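Local coordinates for protein AlyGC (Glaciecola chathamensis, PDB 5GKD) that probably cleaves alginate by beta-elimination, as a marine bacterial lyase of polysaccharide lyase family 6, at residues A[434-439]-A[480-485]. Residues are numbered along the deposited sequence; the frame is centred on the assembly and turned at random.
Sequences VAFGSG and DKTLTI
Phe436 packs across the outward-facing threonines of strand 482-487, so that the loop leading into strand 441-444 lies against the side of the C-terminal parallel beta-helix; the contact is a worked example of a loop packed on a strand by apolar contact and joined to it by a water. Thr482 and Thr484, two residues apart on the strand, both direct their side chains at the loop, and the phenyl ring spans the pair. CD1 of Phe436 is approached obliquely by CG2 of Thr482, at 3.7 Å, and by OG1 of Thr484, at 3.6 Å. CE1 of Phe436 meets the carbonyl O of Leu483 near the ring plane, 3.6 Å away. With CG anti to its own carbonyl carbon (chi1 -79°), the ring swings toward the strand although the CB does not point there. Arg544 makes a cation-pi contact with the same ring and also bonds the carbonyl O of Val434. Upstream, Val434 slides past Thr482, its CB 3.7 Å from an OG1 that is engaged by Asn510. Phe436 is itself the second residue of a type II turn running from Ala435 to Ser438, with Gly437 third at positive phi; the weak closing bond from Ser438 N to Ala435 O is backed by Ser438 OG, 2.7 Å from the same O. The turn presents Gly437 N to a water at 2.9 Å, which also bonds OG1 of Thr484 at 2.9 Å. Cutting Phe436 back to an alanine would probably leave the Thr482 methyl without its ring partner and Arg544 without its cation-pi mate. Between the two segments themselves, direct contact is thus van der Waals, with a water as polar bridge, while Arg544 adds a polar hold from outside them.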
loop_
_atom_site.group_PDB
_atom_site.type_symbol
_atom_site.label_atom_id
_atom_site.label_comp_id
_atom_site.label_asym_id
_atom_site.label_seq_id
_atom_site.Cartn_x
_atom_site.Cartn_y
_atom_site.Cartn_z
ATOM N N VAL A 434 -1.307 7.713 -24.947
ATOM C CA VAL A 434 -0.706 8.958 -25.421
ATOM C C VAL A 434 0.768 8.708 -25.722
ATOM O O VAL A 434 1.501 8.153 -24.894
ATOM C CB VAL A 434 -0.861 10.087 -24.392
ATOM C CG1 VAL A 434 -0.174 11.369 -24.910
ATOM C CG2 VAL A 434 -2.318 10.361 -24.098
ATOM N N ALA A 435 1.207 9.117 -26.908
ATOM C CA ALA A 435 2.585 8.900 -27.301
ATOM C C ALA A 435 3.481 9.974 -26.710
ATOM O O ALA A 435 3.080 11.132 -26.571
ATOM C CB ALA A 435 2.713 8.905 -28.823
ATOM N N PHE A 436 4.705 9.586 -26.362
ATOM C CA PHE A 436 5.685 10.562 -25.906
ATOM C C PHE A 436 6.000 11.545 -27.027
ATOM O O PHE A 436 6.250 11.140 -28.162
ATOM C CB PHE A 436 6.963 9.866 -25.456
ATOM C CG PHE A 436 6.888 9.269 -24.079
ATOM C CD1 PHE A 436 6.737 10.072 -22.960
ATOM C CD2 PHE A 436 7.030 7.906 -23.900
ATOM C CE1 PHE A 436 6.684 9.510 -21.685
ATOM C CE2 PHE A 436 6.998 7.349 -22.634
ATOM C CZ PHE A 436 6.821 8.152 -21.527
ATOM N N GLY A 437 5.980 12.838 -26.710
ATOM C CA GLY A 437 6.336 13.831 -27.702
ATOM C C GLY A 437 5.301 14.057 -28.777
ATOM O O GLY A 437 5.617 14.654 -29.811
ATOM N N SER A 438 4.071 13.603 -28.563
ATOM C CA SER A 438 2.984 13.848 -29.494
ATOM C C SER A 438 2.339 15.206 -29.282
ATOM O O SER A 438 1.479 15.599 -30.074
ATOM C CB SER A 438 1.923 12.760 -29.337
ATOM O OG SER A 438 1.456 12.741 -28.006
ATOM N N GLY A 439 2.704 15.911 -28.221
ATOM C CA GLY A 439 2.198 17.233 -27.916
ATOM C C GLY A 439 3.107 18.319 -28.447
ATOM O O GLY A 439 3.715 18.177 -29.515
ATOM N N ASP A 480 0.677 13.328 -13.667
ATOM C CA ASP A 480 -0.581 12.654 -13.953
ATOM C C ASP A 480 -0.916 12.779 -15.430
ATOM O O ASP A 480 -2.076 12.699 -15.818
ATOM C CB ASP A 480 -1.726 13.178 -13.072
ATOM C CG ASP A 480 -2.036 14.660 -13.295
ATOM O OD1 ASP A 480 -1.427 15.294 -14.175
ATOM O OD2 ASP A 480 -2.909 15.199 -12.590
ATOM N N LYS A 481 0.106 12.957 -16.265
ATOM C CA LYS A 481 -0.066 13.005 -17.707
ATOM C C LYS A 481 1.176 12.403 -18.353
ATOM O O LYS A 481 2.129 12.022 -17.670
ATOM C CB LYS A 481 -0.313 14.441 -18.168
ATOM C CG LYS A 481 0.924 15.320 -18.092
ATOM C CD LYS A 481 0.583 16.802 -18.009
ATOM C CE LYS A 481 0.080 17.155 -16.638
ATOM N NZ LYS A 481 -0.074 18.626 -16.449
ATOM N N THR A 482 1.174 12.326 -19.677
ATOM C CA THR A 482 2.347 11.849 -20.401
ATOM C C THR A 482 3.252 13.042 -20.698
ATOM O O THR A 482 2.804 14.046 -21.262
ATOM C CB THR A 482 1.939 11.125 -21.687
ATOM O OG1 THR A 482 1.180 9.941 -21.357
ATOM C CG2 THR A 482 3.160 10.730 -22.496
ATOM N N LEU A 483 4.517 12.942 -20.301
ATOM C CA LEU A 483 5.388 14.110 -20.346
ATOM C C LEU A 483 6.823 13.691 -20.610
ATOM O O LEU A 483 7.269 12.650 -20.125
ATOM C CB LEU A 483 5.311 14.889 -19.029
ATOM C CG LEU A 483 5.523 16.396 -19.090
ATOM C CD1 LEU A 483 4.295 17.089 -19.675
ATOM C CD2 LEU A 483 5.850 16.938 -17.705
ATOM N N THR A 484 7.542 14.511 -21.374
ATOM C CA THR A 484 8.980 14.371 -21.571
ATOM C C THR A 484 9.675 15.589 -20.978
ATOM O O THR A 484 9.300 16.727 -21.275
ATOM C CB THR A 484 9.340 14.232 -23.053
ATOM O OG1 THR A 484 8.759 13.035 -23.583
ATOM C CG2 THR A 484 10.839 14.156 -23.231
ATOM N N ILE A 485 10.672 15.354 -20.135
ATOM C CA ILE A 485 11.515 16.412 -19.595
ATOM C C ILE A 485 12.881 16.297 -20.269
ATOM O O ILE A 485 13.620 15.330 -20.041
ATOM C CB ILE A 485 11.614 16.328 -18.069
ATOM C CG1 ILE A 485 10.208 16.421 -17.462
ATOM C CG2 ILE A 485 12.510 17.425 -17.540
ATOM C CD1 ILE A 485 10.174 16.471 -15.976
HETATM O O HOH W 1 5.974 13.687 -23.930
#